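Putative ArsC family related protein (Bacteroides fragilis, PDB 3GKX) is of unknown function but belongs to the ArsC family, whose thioredoxin-like fold suggests a possible role in thiol-based redox chemistry. Local coordinates at residues T6-Y11 and I29-R34; K21-E26 and E115-K120; R34-D39 and K94-P99. One frame throughout, in Å; residues are numbered along the deposited sequence. Where two conformers were deposited one is given.

Contact 1. Residues T6-Y11 and I29-R34; sequences TLFLQY and IEYTNR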
loop_
_atom_site.group_PDB
_atom_site.type_symbol
_atom_site.label_atom_id
_atom_site.label_comp_id
_atom_site.label_asym_id
_atom_site.label_seq_id
_atom_site.Cartn_x
_atom_site.Cartn_y
_atom_site.Cartn_z
ATOM N N THR B 6 -9.338 -7.838 -17.867
ATOM C CA THR B 6 -8.555 -8.390 -16.791
ATOM C C THR B 6 -7.234 -8.907 -17.296
ATOM O O THR B 6 -7.192 -9.867 -18.057
ATOM C CB THR B 6 -9.315 -9.525 -16.100
ATOM O OG1 THR B 6 -10.648 -9.095 -15.770
ATOM C CG2 THR B 6 -8.602 -9.960 -14.855
ATOM N N LEU B 7 -6.141 -8.306 -16.849
ATOM C CA LEU B 7 -4.839 -8.705 -17.346
ATOM C C LEU B 7 -4.137 -9.530 -16.280
ATOM O O LEU B 7 -3.965 -9.073 -15.154
ATOM C CB LEU B 7 -4.035 -7.480 -17.802
ATOM C CG LEU B 7 -2.636 -7.679 -18.394
ATOM C CD1 LEU B 7 -2.700 -8.275 -19.860
ATOM C CD2 LEU B 7 -1.893 -6.370 -18.386
ATOM N N PHE B 8 -3.806 -10.775 -16.647
ATOM C CA PHE B 8 -3.114 -11.768 -15.819
ATOM C C PHE B 8 -1.629 -11.939 -16.201
ATOM O O PHE B 8 -1.299 -12.537 -17.244
ATOM C CB PHE B 8 -3.798 -13.107 -16.041
ATOM C CG PHE B 8 -3.236 -14.230 -15.222
ATOM C CD1 PHE B 8 -2.879 -15.439 -15.830
ATOM C CD2 PHE B 8 -3.091 -14.102 -13.847
ATOM C CE1 PHE B 8 -2.400 -16.522 -15.069
ATOM C CE2 PHE B 8 -2.583 -15.181 -13.066
ATOM C CZ PHE B 8 -2.242 -16.395 -13.681
ATOM N N LEU B 9 -0.739 -11.418 -15.360
ATOM C CA LEU B 9 0.669 -11.506 -15.619
ATOM C C LEU B 9 1.305 -12.577 -14.734
ATOM O O LEU B 9 1.225 -12.539 -13.486
ATOM C CB LEU B 9 1.332 -10.155 -15.403
ATOM C CG LEU B 9 1.017 -8.998 -16.349
ATOM C CD1 LEU B 9 -0.120 -8.108 -15.762
ATOM C CD2 LEU B 9 2.299 -8.183 -16.586
ATOM N N GLN B 10 1.954 -13.536 -15.379
ATOM C CA GLN B 10 2.443 -14.714 -14.661
ATOM C C GLN B 10 3.722 -15.285 -15.260
ATOM O O GLN B 10 4.095 -14.942 -16.378
ATOM C CB GLN B 10 1.355 -15.806 -14.632
ATOM C CG GLN B 10 0.992 -16.333 -16.019
ATOM C CD GLN B 10 0.833 -17.836 -16.036
ATOM O OE1 GLN B 10 1.089 -18.519 -15.029
ATOM N NE2 GLN B 10 0.431 -18.372 -17.189
ATOM N N TYR B 11 4.370 -16.156 -14.482
ATOM C CA TYR B 11 5.477 -16.997 -14.924
ATOM C C TYR B 11 5.022 -18.457 -14.776
ATOM O O TYR B 11 4.860 -18.938 -13.646
ATOM C CB TYR B 11 6.761 -16.711 -14.116
ATOM C CG TYR B 11 7.953 -17.547 -14.536
ATOM C CD1 TYR B 11 8.629 -17.286 -15.730
ATOM C CD2 TYR B 11 8.397 -18.618 -13.747
ATOM C CE1 TYR B 11 9.728 -18.069 -16.128
ATOM C CE2 TYR B 11 9.501 -19.411 -14.133
ATOM C CZ TYR B 11 10.158 -19.122 -15.320
ATOM O OH TYR B 11 11.235 -19.876 -15.711
ATOM N N ILE B 29 -13.636 -16.428 -14.594
ATOM C CA ILE B 29 -13.108 -15.103 -14.949
ATOM C C ILE B 29 -12.311 -15.142 -16.266
ATOM O O ILE B 29 -11.217 -15.715 -16.341
ATOM C CB ILE B 29 -12.272 -14.455 -13.804
ATOM C CG1 ILE B 29 -12.977 -14.624 -12.433
ATOM C CG2 ILE B 29 -11.958 -12.983 -14.118
ATOM C CD1 ILE B 29 -14.156 -13.621 -12.152
ATOM N N GLU B 30 -12.900 -14.547 -17.299
ATOM C CA GLU B 30 -12.211 -14.286 -18.554
ATOM C C GLU B 30 -11.093 -13.284 -18.288
ATOM O O GLU B 30 -11.248 -12.373 -17.472
ATOM C CB GLU B 30 -13.189 -13.745 -19.596
ATOM C CG GLU B 30 -14.320 -14.709 -19.904
ATOM C CD GLU B 30 -15.136 -14.261 -21.088
ATOM O OE1 GLU B 30 -14.609 -14.275 -22.226
ATOM O OE2 GLU B 30 -16.306 -13.882 -20.880
ATOM N N TYR B 31 -9.960 -13.485 -18.953
ATOM C CA TYR B 31 -8.782 -12.649 -18.775
ATOM C C TYR B 31 -7.852 -12.831 -19.962
ATOM O O TYR B 31 -8.009 -13.751 -20.779
ATOM C CB TYR B 31 -8.022 -13.044 -17.525
ATOM C CG TYR B 31 -7.417 -14.434 -17.595
ATOM C CD1 TYR B 31 -6.076 -14.619 -17.954
ATOM C CD2 TYR B 31 -8.195 -15.574 -17.332
ATOM C CE1 TYR B 31 -5.520 -15.922 -18.015
ATOM C CE2 TYR B 31 -7.664 -16.841 -17.417
ATOM C CZ TYR B 31 -6.324 -17.006 -17.743
ATOM O OH TYR B 31 -5.799 -18.265 -17.787
ATOM N N THR B 32 -6.883 -11.944 -20.038
ATOM C CA THR B 32 -5.899 -11.948 -21.087
ATOM C C THR B 32 -4.589 -12.353 -20.426
ATOM O O THR B 32 -4.167 -11.712 -19.451
ATOM C CB THR B 32 -5.766 -10.555 -21.665
ATOM O OG1 THR B 32 -7.055 -10.092 -22.110
ATOM C CG2 THR B 32 -4.759 -10.544 -22.815
ATOM N N ASN B 33 -3.979 -13.436 -20.919
ATOM C CA ASN B 33 -2.681 -13.932 -20.422
ATOM C C ASN B 33 -1.564 -12.972 -20.825
ATOM O O ASN B 33 -1.710 -12.197 -21.790
ATOM C CB ASN B 33 -2.405 -15.364 -20.918
ATOM C CG ASN B 33 -1.405 -16.139 -20.027
ATOM O OD1 ASN B 33 -1.665 -16.413 -18.848
ATOM N ND2 ASN B 33 -0.271 -16.524 -20.614
ATOM N N ARG B 34 -0.495 -12.970 -20.023
ATOM C CA ARG B 34 0.740 -12.220 -20.287
ATOM C C ARG B 34 1.850 -12.782 -19.392
ATOM O O ARG B 34 1.676 -12.970 -18.170
ATOM C CB ARG B 34 0.552 -10.708 -20.104
ATOM C CG ARG B 34 1.826 -9.860 -20.208
ATOM C CD ARG B 34 1.539 -8.344 -20.193
ATOM N NE ARG B 34 2.755 -7.556 -19.946
ATOM C CZ ARG B 34 2.813 -6.225 -19.914
ATOM N NH1 ARG B 34 3.974 -5.642 -19.682
ATOM N NH2 ARG B 34 1.722 -5.470 -20.111
#
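The F8 and Y31 side chains run alongside each other, their rings steeply inclined (planes 83°, centroids 5.2 Å apart); F8 CB presses on Y31 CD1 at 3.3 Å. N33 OD1 serves both rings: it lies at the edge of F8, 3.4 Å from F8 CD1, and with I29 O at the edge of Y31. It also takes a weak hydrogen bond from Q10 NE2 (3.3 Å). With F8 and N33 on one face of the sheet, L7, L9, T32 and R34 occupy the other. There L9 CD2 covers one face of the R34 guanidinium, 3.4 Å from R34 NE. R34 reaches this place fully extended, CG anti to the backbone N (chi1 173°); NH2 forms a salt bridge with E45 of helix 43-53, while NE turns to D39 O. Fairly straight backbone bonds of 2.9 to 3.0 Å run from T32 N to T6 O, F8 N to T32 O and Q10 N to R34 O. L24 of helix 15-26 packs on both F8 and Y31. Strands 7-10 and 32-35, parallel and linked by that helix, form the beta-alpha-beta unit with which a thioredoxin-like domain begins.

Contact 2. Residues K21-E26 and E115-K120; sequences KKWLIE and EWEKLK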
loop_
_atom_site.group_PDB
_atom_site.type_symbol
_atom_site.label_atom_id
_atom_site.label_comp_id
_atom_site.label_asym_id
_atom_site.label_seq_id
_atom_site.Cartn_x
_atom_site.Cartn_y
_atom_site.Cartn_z
ATOM N N LYS B 21 -4.147 -19.173 -11.647
ATOM C CA LYS B 21 -4.716 -19.419 -12.934
ATOM C C LYS B 21 -5.846 -20.455 -12.752
ATOM O O LYS B 21 -6.958 -20.235 -13.237
ATOM C CB LYS B 21 -3.629 -19.911 -13.885
ATOM C CG LYS B 21 -4.152 -20.568 -15.173
ATOM C CD LYS B 21 -3.234 -21.719 -15.579
ATOM C CE LYS B 21 -3.649 -22.373 -16.895
ATOM N NZ LYS B 21 -3.093 -21.592 -18.045
ATOM N N LYS B 22 -5.572 -21.560 -12.037
ATOM C CA LYS B 22 -6.631 -22.519 -11.691
ATOM C C LYS B 22 -7.866 -21.828 -11.079
ATOM O O LYS B 22 -8.986 -22.059 -11.527
ATOM C CB LYS B 22 -6.121 -23.669 -10.786
ATOM C CG LYS B 22 -5.336 -24.765 -11.494
ATOM C CD LYS B 22 -4.820 -25.780 -10.474
ATOM C CE LYS B 22 -3.456 -26.307 -10.841
ATOM N NZ LYS B 22 -2.551 -26.467 -9.646
ATOM N N TRP B 23 -7.644 -20.956 -10.090
ATOM C CA TRP B 23 -8.709 -20.143 -9.499
ATOM C C TRP B 23 -9.477 -19.252 -10.496
ATOM O O TRP B 23 -10.711 -19.222 -10.464
ATOM C CB TRP B 23 -8.174 -19.314 -8.321
ATOM C CG TRP B 23 -9.240 -18.611 -7.520
ATOM C CD1 TRP B 23 -9.800 -19.041 -6.369
ATOM C CD2 TRP B 23 -9.871 -17.358 -7.834
ATOM N NE1 TRP B 23 -10.749 -18.146 -5.935
ATOM C CE2 TRP B 23 -10.814 -17.103 -6.818
ATOM C CE3 TRP B 23 -9.755 -16.452 -8.893
ATOM C CZ2 TRP B 23 -11.614 -15.952 -6.805
ATOM C CZ3 TRP B 23 -10.563 -15.311 -8.895
ATOM C CH2 TRP B 23 -11.473 -15.069 -7.859
ATOM N N LEU B 24 -8.785 -18.532 -11.382
ATOM C CA LEU B 24 -9.510 -17.714 -12.382
ATOM C C LEU B 24 -10.448 -18.551 -13.260
ATOM O O LEU B 24 -11.540 -18.103 -13.598
ATOM C CB LEU B 24 -8.564 -16.949 -13.313
ATOM C CG LEU B 24 -7.706 -15.790 -12.823
ATOM C CD1 LEU B 24 -6.708 -15.503 -13.941
ATOM C CD2 LEU B 24 -8.577 -14.582 -12.452
ATOM N N ILE B 25 -10.007 -19.732 -13.674
ATOM C CA ILE B 25 -10.854 -20.566 -14.537
ATOM C C ILE B 25 -12.010 -21.179 -13.738
ATOM O O ILE B 25 -13.176 -21.096 -14.150
ATOM C CB ILE B 25 -10.069 -21.645 -15.304
ATOM C CG1 ILE B 25 -8.930 -20.992 -16.121
ATOM C CG2 ILE B 25 -11.008 -22.392 -16.196
ATOM C CD1 ILE B 25 -7.876 -21.983 -16.646
ATOM N N GLU B 26 -11.678 -21.768 -12.586
ATOM C CA GLU B 26 -12.690 -22.249 -11.640
ATOM C C GLU B 26 -13.769 -21.172 -11.435
ATOM O O GLU B 26 -14.946 -21.474 -11.473
ATOM C CB GLU B 26 -12.037 -22.630 -10.308
ATOM C CG GLU B 26 -12.942 -23.270 -9.275
ATOM C CD GLU B 26 -12.275 -23.339 -7.905
ATOM O OE1 GLU B 26 -12.208 -22.298 -7.197
ATOM O OE2 GLU B 26 -11.813 -24.440 -7.533
ATOM N N GLU B 115 -8.551 -11.898 -1.579
ATOM C CA GLU B 115 -8.551 -10.634 -2.312
ATOM C C GLU B 115 -9.028 -10.786 -3.747
ATOM O O GLU B 115 -9.608 -9.854 -4.316
ATOM C CB GLU B 115 -7.167 -9.993 -2.292
ATOM C CG GLU B 115 -6.707 -9.514 -0.901
ATOM C CD GLU B 115 -5.297 -8.927 -0.940
ATOM O OE1 GLU B 115 -4.628 -9.055 -2.006
ATOM O OE2 GLU B 115 -4.867 -8.335 0.078
ATOM N N TRP B 116 -8.774 -11.948 -4.345
ATOM C CA TRP B 116 -9.146 -12.164 -5.745
ATOM C C TRP B 116 -10.660 -12.214 -5.964
ATOM O O TRP B 116 -11.135 -12.104 -7.097
ATOM C CB TRP B 116 -8.447 -13.399 -6.294
ATOM C CG TRP B 116 -7.010 -13.122 -6.554
ATOM C CD1 TRP B 116 -6.140 -12.481 -5.726
ATOM C CD2 TRP B 116 -6.284 -13.440 -7.738
ATOM N NE1 TRP B 116 -4.901 -12.390 -6.318
ATOM C CE2 TRP B 116 -4.965 -12.966 -7.559
ATOM C CE3 TRP B 116 -6.617 -14.079 -8.940
ATOM C CZ2 TRP B 116 -3.973 -13.126 -8.528
ATOM C CZ3 TRP B 116 -5.624 -14.241 -9.899
ATOM C CH2 TRP B 116 -4.322 -13.765 -9.690
ATOM N N GLU B 117 -11.407 -12.351 -4.865
ATOM C CA GLU B 117 -12.861 -12.295 -4.899
ATOM C C GLU B 117 -13.436 -10.947 -5.372
ATOM O O GLU B 117 -14.573 -10.921 -5.830
ATOM C CB GLU B 117 -13.438 -12.665 -3.535
ATOM C CG GLU B 117 -13.091 -14.072 -3.058
ATOM C CD GLU B 117 -14.052 -15.129 -3.575
ATOM O OE1 GLU B 117 -15.262 -14.824 -3.725
ATOM O OE2 GLU B 117 -13.600 -16.270 -3.817
ATOM N N LYS B 118 -12.668 -9.844 -5.292
ATOM C CA LYS B 118 -13.139 -8.535 -5.799
ATOM C C LYS B 118 -13.434 -8.618 -7.289
ATOM O O LYS B 118 -14.175 -7.797 -7.816
ATOM C CB LYS B 118 -12.120 -7.413 -5.574
ATOM C CG LYS B 118 -11.661 -7.195 -4.151
ATOM C CD LYS B 118 -10.273 -6.584 -4.135
ATOM C CE LYS B 118 -9.582 -6.833 -2.797
ATOM N NZ LYS B 118 -8.082 -6.701 -2.883
ATOM N N LEU B 119 -12.832 -9.595 -7.965
ATOM C CA LEU B 119 -13.061 -9.849 -9.404
ATOM C C LEU B 119 -14.394 -10.525 -9.739
ATOM O O LEU B 119 -14.717 -10.646 -10.918
ATOM C CB LEU B 119 -11.945 -10.740 -9.966
ATOM C CG LEU B 119 -10.504 -10.221 -9.893
ATOM C CD1 LEU B 119 -9.485 -11.359 -9.955
ATOM C CD2 LEU B 119 -10.283 -9.206 -10.995
ATOM N N LYS B 120 -15.143 -10.994 -8.725
ATOM C CA LYS B 120 -16.378 -11.782 -8.949
ATOM C C LYS B 120 -17.611 -10.896 -8.934
ATOM O O LYS B 120 -17.570 -9.794 -9.482
ATOM C CB LYS B 120 -16.523 -12.911 -7.918
ATOM C CG LYS B 120 -15.601 -14.137 -8.147
ATOM C CD LYS B 120 -15.482 -15.008 -6.899
ATOM C CE LYS B 120 -16.704 -15.906 -6.697
ATOM N NZ LYS B 120 -16.925 -16.329 -5.273
#
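W23 lays its six-membered ring against W116, whose CB stands over one face, 3.9 Å from the ring centroid and 16° off the normal, a CH-pi contact. The W116 indole turns its edge to the same W23 ring in a T-shaped pair, planes 87° apart, with 6.0 Å between the centroids of the W23 six-membered and W116 five-membered rings. W23 gets there because CG is anti to its backbone N (chi1 -171°), which carries the indole outward from helix 15-26 and brings W23 CH2 to 3.1 Å from the carbonyl oxygen W116 O, a close approach of ring carbon to backbone. That same oxygen accepts the backbone N-H of L119 in the 3-10 turn.

One side of the W23 indole is bordered by charge. E117 OE2 lies at its edge, near the ring plane and 3.6 Å from W23 CZ2, with the carboxylate turned steeply to the indole. E117 bends at chi2 to come back to the ring, and its other oxygen, OE1, is held by K120 NZ at 2.7 Å on the syn side, a salt bridge that probably steadies both side chains. The aliphatic part of K120 is used as well, CD packing obliquely by W23 CZ2.

The rest of the contact is apolar. L24 CG meets the edge of W116 at CZ3 (3.9 Å), and L24 CD2 touches L119 CD1. F111 adds a further aromatic ring, edge-to-face with W116 and also meeting W23, while F8 lies against both L24 and W116. The aromatic cluster fastens the C-terminal helix 113-116 and its 3-10 extension to helix 15-26, two helical elements packed together on one face of the central sheet, as in the thioredoxin-like fold of the ArsC family.

Contact 3. Residues R34-D39 and K94-P99; sequences RLIVDD and KLVKRP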
loop_
_atom_site.group_PDB
_atom_site.type_symbol
_atom_site.label_atom_id
_atom_site.label_comp_id
_atom_site.label_asym_id
_atom_site.label_seq_id
_atom_site.Cartn_x
_atom_site.Cartn_y
_atom_site.Cartn_z
ATOM N N ARG B 34 -0.495 -12.970 -20.023
ATOM C CA ARG B 34 0.740 -12.220 -20.287
ATOM C C ARG B 34 1.850 -12.782 -19.392
ATOM O O ARG B 34 1.676 -12.970 -18.170
ATOM C CB ARG B 34 0.552 -10.708 -20.104
ATOM C CG ARG B 34 1.826 -9.860 -20.208
ATOM C CD ARG B 34 1.539 -8.344 -20.193
ATOM N NE ARG B 34 2.755 -7.556 -19.946
ATOM C CZ ARG B 34 2.813 -6.225 -19.914
ATOM N NH1 ARG B 34 3.974 -5.642 -19.682
ATOM N NH2 ARG B 34 1.722 -5.470 -20.111
ATOM N N LEU B 35 2.983 -13.066 -20.030
ATOM C CA LEU B 35 4.149 -13.654 -19.405
ATOM C C LEU B 35 4.983 -12.514 -18.846
ATOM O O LEU B 35 5.594 -11.729 -19.607
ATOM C CB LEU B 35 4.966 -14.445 -20.436
ATOM C CG LEU B 35 4.258 -15.458 -21.352
ATOM C CD1 LEU B 35 4.996 -15.613 -22.714
ATOM C CD2 LEU B 35 4.022 -16.832 -20.674
ATOM N N ILE B 36 5.007 -12.427 -17.515
ATOM C CA ILE B 36 5.701 -11.363 -16.798
ATOM C C ILE B 36 7.211 -11.269 -17.108
ATOM O O ILE B 36 7.807 -10.202 -16.973
ATOM C CB ILE B 36 5.475 -11.517 -15.282
ATOM C CG1 ILE B 36 5.492 -10.161 -14.574
ATOM C CG2 ILE B 36 6.459 -12.544 -14.647
ATOM C CD1 ILE B 36 4.954 -10.258 -13.148
ATOM N N VAL B 37 7.832 -12.378 -17.512
ATOM C CA VAL B 37 9.256 -12.362 -17.800
ATOM C C VAL B 37 9.562 -11.990 -19.257
ATOM O O VAL B 37 10.360 -11.091 -19.494
ATOM C CB VAL B 37 9.944 -13.682 -17.366
ATOM C CG1 VAL B 37 11.419 -13.670 -17.732
ATOM C CG2 VAL B 37 9.772 -13.870 -15.855
ATOM N N ASP B 38 8.932 -12.666 -20.217
ATOM C CA ASP B 38 9.078 -12.327 -21.644
ATOM C C ASP B 38 8.581 -10.920 -21.962
ATOM O O ASP B 38 9.201 -10.186 -22.714
ATOM C CB ASP B 38 8.339 -13.326 -22.532
ATOM C CG ASP B 38 8.843 -14.760 -22.366
ATOM O OD1 ASP B 38 8.702 -15.326 -21.255
ATOM O OD2 ASP B 38 9.354 -15.338 -23.357
ATOM N N ASP B 39 7.460 -10.537 -21.391
ATOM C CA ASP B 39 6.937 -9.212 -21.651
ATOM C C ASP B 39 6.779 -8.481 -20.308
ATOM O O ASP B 39 5.697 -8.426 -19.714
ATOM C CB ASP B 39 5.649 -9.297 -22.482
ATOM C CG ASP B 39 5.040 -7.932 -22.775
ATOM O OD1 ASP B 39 5.717 -6.894 -22.567
ATOM O OD2 ASP B 39 3.860 -7.898 -23.197
ATOM N N LYS B 94 11.893 -10.887 -13.937
ATOM C CA LYS B 94 12.173 -11.835 -12.860
ATOM C C LYS B 94 12.139 -11.151 -11.493
ATOM O O LYS B 94 11.813 -11.782 -10.478
ATOM C CB LYS B 94 13.519 -12.517 -13.089
ATOM C CG LYS B 94 13.542 -13.344 -14.376
ATOM C CD LYS B 94 14.927 -13.905 -14.700
ATOM C CE LYS B 94 14.930 -14.474 -16.124
ATOM N NZ LYS B 94 15.871 -15.617 -16.336
ATOM N N LEU B 95 12.444 -9.851 -11.486
ATOM C CA LEU B 95 12.357 -9.020 -10.304
ATOM C C LEU B 95 10.905 -8.674 -9.843
ATOM O O LEU B 95 10.715 -8.263 -8.699
ATOM C CB LEU B 95 13.178 -7.748 -10.511
ATOM C CG LEU B 95 14.687 -7.808 -10.274
ATOM C CD1 LEU B 95 15.287 -6.507 -10.700
ATOM C CD2 LEU B 95 15.023 -8.073 -8.821
ATOM N N VAL B 96 9.899 -8.854 -10.703
ATOM C CA VAL B 96 8.510 -8.465 -10.350
ATOM C C VAL B 96 7.747 -9.602 -9.652
ATOM O O VAL B 96 7.746 -10.728 -10.128
ATOM C CB VAL B 96 7.702 -7.999 -11.592
ATOM C CG1 VAL B 96 6.421 -7.370 -11.174
ATOM C CG2 VAL B 96 8.527 -7.007 -12.428
ATOM N N LYS B 97 7.102 -9.307 -8.521
ATOM C CA LYS B 97 6.174 -10.257 -7.903
ATOM C C LYS B 97 5.172 -10.821 -8.932
ATOM O O LYS B 97 4.699 -10.092 -9.819
ATOM C CB LYS B 97 5.421 -9.567 -6.771
ATOM C CG LYS B 97 4.546 -10.493 -5.939
ATOM C CD LYS B 97 5.365 -11.169 -4.848
ATOM C CE LYS B 97 4.461 -11.838 -3.828
ATOM N NZ LYS B 97 4.026 -13.200 -4.251
ATOM N N ARG B 98 4.842 -12.100 -8.790
ATOM C CA ARG B 98 3.881 -12.763 -9.671
ATOM C C ARG B 98 3.049 -13.786 -8.901
ATOM O O ARG B 98 3.514 -14.338 -7.912
ATOM C CB ARG B 98 4.603 -13.447 -10.831
ATOM C CG ARG B 98 5.377 -14.654 -10.393
ATOM C CD ARG B 98 6.665 -14.775 -11.130
ATOM N NE ARG B 98 7.373 -15.967 -10.683
ATOM C CZ ARG B 98 8.681 -16.148 -10.792
ATOM N NH1 ARG B 98 9.431 -15.209 -11.339
ATOM N NH2 ARG B 98 9.229 -17.274 -10.362
ATOM N N PRO B 99 1.800 -14.020 -9.341
ATOM C CA PRO B 99 1.206 -13.323 -10.493
ATOM C C PRO B 99 0.738 -11.917 -10.097
ATOM O O PRO B 99 0.725 -11.588 -8.895
ATOM C CB PRO B 99 0.031 -14.223 -10.876
ATOM C CG PRO B 99 -0.435 -14.782 -9.594
ATOM C CD PRO B 99 0.817 -14.914 -8.687
#
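I36 is extended, chi1 -150° and chi2 167°, a shape that sends CD1 across to the 94-99 loop, while V37, with CG1 anti to the backbone N (chi1 177°), offers both of its methyls to K94. The tip of I36 meets three successive residues: I36 CD1 is 3.8 Å from V96 CG1, I36 CD1 is 3.3 Å from the backbone oxygen K97 O, and I36 CD1 is 4.0 Å from R98 CB. The I36 and V96 side chains meet at a slant, whereas R98, in the conformer given, passes I36 at about a right angle.

V37 works on a different partner. Its CG1 touches the outstretched chain of K94 at CE (3.9 Å) and at CG, and CG2 also lies against K94 CG, so the lysine lays its methylenes along the two methyls of V37. This half of the contact is nearer the surface than the I36 half, where both I36 and V96 are buried. Across the two segments the contact is thus purely van der Waals.

Polar order is kept within 34-39. R34 grips D39 O side-on, NE at 3.1 Å and NH1 at 3.3 Å. The oxygen lies in the guanidinium plane; NE comes from nearer the carbonyl plane and NH1 from well above it. This closes the turn after strand 32-35. D39 OD2 lies above one guanidinium face, an association of charges alone.

R98, in the same conformer, touches C14 and C17 of a CxxC pattern that may mark a redox site. The cis peptide before P99 recalls the cis-proline of thioredoxin-like folds; P99 packs on T16, C17 and A20 of helix 15-26. The contact joins the end of strand 32-35 to the loop between helix 82-89 and strand 100-102, with Y11, just beyond strand 7-10, touching V37 and R98.

In the fold
Contacts 1 and 3 share R34 and the strand 32-35: contact 1 pairs that strand with 7-10, contact 3 packs its continuation on the 94-99 loop, and Q10 O with I36 N, probably hydrogen-bonded, joins them. Contact 2 lies on one face of the same sheet, touching contact 1 through L24 and Y31, and F8 and K21. Contact 3 is closest to the centre of the chain, contact 2 farthest from it, yet each mixes buried and exposed residues. Their chemistry also differs: contact 1 rests on backbone hydrogen bonds together with side-chain packing on both faces, contact 2 on aromatic packing beside a salt bridge internal to 115-120, and contact 3 on aliphatic touches.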